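Local coordinates for protein monooxygenase (Agrobacterium tumefaciens, PDB 2I7G) that probably catalyses flavin-dependent oxidation of an organic substrate with molecular oxygen, as a TIM-barrel member of the luciferase-like monooxygenase family, at residues K317-H322 against R360-G365. Residues are numbered along the deposited sequence; the frame is centred on the assembly and turned at random.
Sequences KIIKAH and RKELTG
Leu363 presents its forked end to the imidazole of His322 on the more sheltered side of this contact, where Met22 touches both side chains. Leu363 CD1 lies over one face of the His322 ring, 4.3 Å from its centroid and 26° off the normal, a CH-pi contact, while Leu363 CD2 comes within 3.7 Å of His322 CD2. A branched leucine suits the place because its two methyls reach different parts of the ring at once. Histidine offers them a flat face and still uses ND1, hydrogen-bonded to Asn327 O, which helps fix the ring's rotation. The two helices, 311-325 and 341-363, are the last of the TIM barrel, on either side of strand 329-333 in sequence, and they meet here without a hydrogen bond between the segments. One turn back from His322, Ile319 packs as closely, but against an exposed Glu362, so this is the solvent side. The side chains cross at about a right angle, and isoleucine's branches suit it to meet the glutamate methylenes twice: Ile319 CD1 is 3.7 Å from Glu362 CB, and Ile319 CG2 3.8 Å from Glu362 CG. With Glu362 CG anti to the backbone N (chi1 176°), both methylenes lie against the isoleucine; the bend at chi2 only sets the direction of the carboxylate.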
ATOM      1  N   LYS B 317       3.923  19.035  30.744  1.00 24.23           N
ATOM      2  CA  LYS B 317       4.406  17.679  30.932  1.00 24.20           C
ATOM      3  C   LYS B 317       5.404  17.263  29.828  1.00 24.26           C
ATOM      4  O   LYS B 317       6.404  16.630  30.124  1.00 23.74           O
ATOM      5  CB  LYS B 317       3.245  16.705  31.009  1.00 25.16           C
ATOM      6  CG  LYS B 317       3.602  15.379  31.549  1.00 27.02           C
ATOM      7  CD  LYS B 317       2.301  14.680  31.870  1.00 32.24           C
ATOM      8  CE  LYS B 317       2.530  13.370  32.491  1.00 32.69           C
ATOM      9  NZ  LYS B 317       1.241  12.856  33.071  1.00 29.53           N
ATOM     10  N   ILE B 318       5.127  17.637  28.571  1.00 22.51           N
ATOM     11  CA  ILE B 318       6.062  17.356  27.462  1.00 22.59           C
ATOM     12  C   ILE B 318       7.417  17.999  27.747  1.00 23.02           C
ATOM     13  O   ILE B 318       8.500  17.351  27.609  1.00 22.34           O
ATOM     14  CB  ILE B 318       5.511  17.805  26.096  1.00 22.14           C
ATOM     15  CG1 ILE B 318       4.270  16.980  25.740  1.00 22.33           C
ATOM     16  CG2 ILE B 318       6.630  17.673  24.985  1.00 21.56           C
ATOM     17  CD1 ILE B 318       3.399  17.638  24.643  1.00 23.25           C
ATOM     18  N   ILE B 319       7.364  19.252  28.194  1.00 22.40           N
ATOM     19  CA  ILE B 319       8.605  20.000  28.520  1.00 22.55           C
ATOM     20  C   ILE B 319       9.379  19.323  29.674  1.00 22.84           C
ATOM     21  O   ILE B 319      10.597  19.140  29.586  1.00 22.51           O
ATOM     22  CB  ILE B 319       8.307  21.508  28.854  1.00 22.72           C
ATOM     23  CG1 ILE B 319       7.851  22.235  27.572  1.00 22.15           C
ATOM     24  CG2 ILE B 319       9.505  22.177  29.523  1.00 24.70           C
ATOM     25  CD1 ILE B 319       7.002  23.498  27.841  1.00 23.42           C
ATOM     26  N   LYS B 320       8.661  18.946  30.728  0.50 22.93           N
ATOM     27  CA  LYS B 320       9.257  18.265  31.871  0.50 23.22           C
ATOM     28  C   LYS B 320       9.841  16.908  31.467  0.50 23.33           C
ATOM     29  O   LYS B 320      10.954  16.546  31.882  0.50 22.96           O
ATOM     30  CB  LYS B 320       8.231  18.119  32.994  0.50 23.25           C
ATOM     31  CG  LYS B 320       8.016  19.404  33.777  0.50 23.55           C
ATOM     32  CD  LYS B 320       9.247  19.716  34.639  0.50 27.69           C
ATOM     33  CE  LYS B 320       9.038  20.988  35.458  0.50 32.31           C
ATOM     34  NZ  LYS B 320       8.025  20.767  36.549  0.50 35.88           N
ATOM     35  N   ALA B 321       9.094  16.171  30.651  1.00 22.79           N
ATOM     36  CA  ALA B 321       9.536  14.868  30.182  1.00 23.79           C
ATOM     37  C   ALA B 321      10.829  15.012  29.342  1.00 23.87           C
ATOM     38  O   ALA B 321      11.749  14.184  29.423  1.00 23.09           O
ATOM     39  CB  ALA B 321       8.394  14.165  29.401  1.00 23.59           C
ATOM     40  N   HIS B 322      10.921  16.083  28.567  1.00 23.69           N
ATOM     41  CA  HIS B 322      12.179  16.340  27.868  1.00 23.99           C
ATOM     42  C   HIS B 322      13.356  16.534  28.844  1.00 24.13           C
ATOM     43  O   HIS B 322      14.481  16.081  28.551  1.00 23.92           O
ATOM     44  CB  HIS B 322      12.053  17.498  26.886  1.00 23.97           C
ATOM     45  CG  HIS B 322      13.347  17.878  26.249  1.00 25.81           C
ATOM     46  ND1 HIS B 322      13.830  17.270  25.104  1.00 29.73           N
ATOM     47  CD2 HIS B 322      14.288  18.766  26.634  1.00 25.16           C
ATOM     48  CE1 HIS B 322      15.012  17.794  24.808  1.00 25.46           C
ATOM     49  NE2 HIS B 322      15.307  18.705  25.717  1.00 28.84           N
ATOM     50  N   ARG B 360       7.629  24.161  21.611  1.00 27.40           N
ATOM     51  CA  ARG B 360       8.704  24.624  20.733  1.00 28.28           C
ATOM     52  C   ARG B 360       9.367  25.900  21.254  1.00 29.40           C
ATOM     53  O   ARG B 360      10.595  26.039  21.169  1.00 29.28           O
ATOM     54  CB  ARG B 360       8.193  24.829  19.300  1.00 27.78           C
ATOM     55  CG  ARG B 360       7.821  23.545  18.569  1.00 28.41           C
ATOM     56  CD  ARG B 360       7.004  23.829  17.280  1.00 27.95           C
ATOM     57  NE  ARG B 360       6.622  22.575  16.636  1.00 26.20           N
ATOM     58  CZ  ARG B 360       5.503  22.377  15.944  1.00 29.42           C
ATOM     59  NH1 ARG B 360       4.623  23.371  15.796  1.00 27.04           N
ATOM     60  NH2 ARG B 360       5.268  21.171  15.387  1.00 25.50           N
ATOM     61  N   LYS B 361       8.564  26.813  21.798  0.50 30.10           N
ATOM     62  CA  LYS B 361       9.049  28.096  22.338  0.50 31.14           C
ATOM     63  C   LYS B 361       9.998  27.887  23.521  0.50 32.11           C
ATOM     64  O   LYS B 361      11.055  28.524  23.611  0.50 31.90           O
ATOM     65  CB  LYS B 361       7.856  28.999  22.714  0.50 31.19           C
ATOM     66  CG  LYS B 361       8.102  30.117  23.751  0.50 31.42           C
ATOM     67  CD  LYS B 361       6.934  31.132  23.814  0.50 31.26           C
ATOM     68  CE  LYS B 361       5.556  30.516  24.186  0.50 31.64           C
ATOM     69  NZ  LYS B 361       5.185  30.584  25.641  0.50 29.78           N
ATOM     70  N   GLU B 362       9.616  26.976  24.410  1.00 32.58           N
ATOM     71  CA  GLU B 362      10.373  26.676  25.610  1.00 35.05           C
ATOM     72  C   GLU B 362      11.662  25.890  25.323  1.00 36.26           C
ATOM     73  O   GLU B 362      12.725  26.212  25.875  1.00 36.06           O
ATOM     74  CB  GLU B 362       9.466  25.963  26.607  1.00 35.39           C
ATOM     75  CG  GLU B 362      10.146  25.499  27.886  1.00 40.25           C
ATOM     76  CD  GLU B 362      10.586  26.638  28.791  1.00 46.01           C
ATOM     77  OE1 GLU B 362      10.077  27.783  28.653  1.00 47.73           O
ATOM     78  OE2 GLU B 362      11.447  26.379  29.659  1.00 49.63           O
ATOM     79  N   LEU B 363      11.581  24.913  24.420  1.00 37.40           N
ATOM     80  CA  LEU B 363      12.695  24.002  24.174  1.00 39.46           C
ATOM     81  C   LEU B 363      13.691  24.540  23.162  1.00 42.34           C
ATOM     82  O   LEU B 363      14.907  24.410  23.355  1.00 43.19           O
ATOM     83  CB  LEU B 363      12.197  22.599  23.777  1.00 38.11           C
ATOM     84  CG  LEU B 363      11.442  21.866  24.901  1.00 34.83           C
ATOM     85  CD1 LEU B 363      11.006  20.456  24.474  1.00 30.49           C
ATOM     86  CD2 LEU B 363      12.285  21.812  26.193  1.00 36.44           C
ATOM     87  N   THR B 364      13.174  25.135  22.092  1.00 45.17           N
ATOM     88  CA  THR B 364      13.995  25.797  21.082  1.00 47.80           C
ATOM     89  C   THR B 364      14.111  27.268  21.464  1.00 48.83           C
ATOM     90  O   THR B 364      15.070  27.673  22.136  1.00 49.30           O
ATOM     91  CB  THR B 364      13.368  25.683  19.664  1.00 48.05           C
ATOM     92  OG1 THR B 364      12.765  24.387  19.488  1.00 50.57           O
ATOM     93  CG2 THR B 364      14.427  25.929  18.569  1.00 49.76           C
ATOM     94  N   GLY B 365      13.108  28.048  21.061  1.00 49.83           N
ATOM     95  CA  GLY B 365      13.084  29.498  21.266  1.00 50.95           C
ATOM     96  C   GLY B 365      12.061  30.151  20.346  1.00 51.72           C
ATOM     97  O   GLY B 365      11.278  31.007  20.773  1.00 52.50           O
TER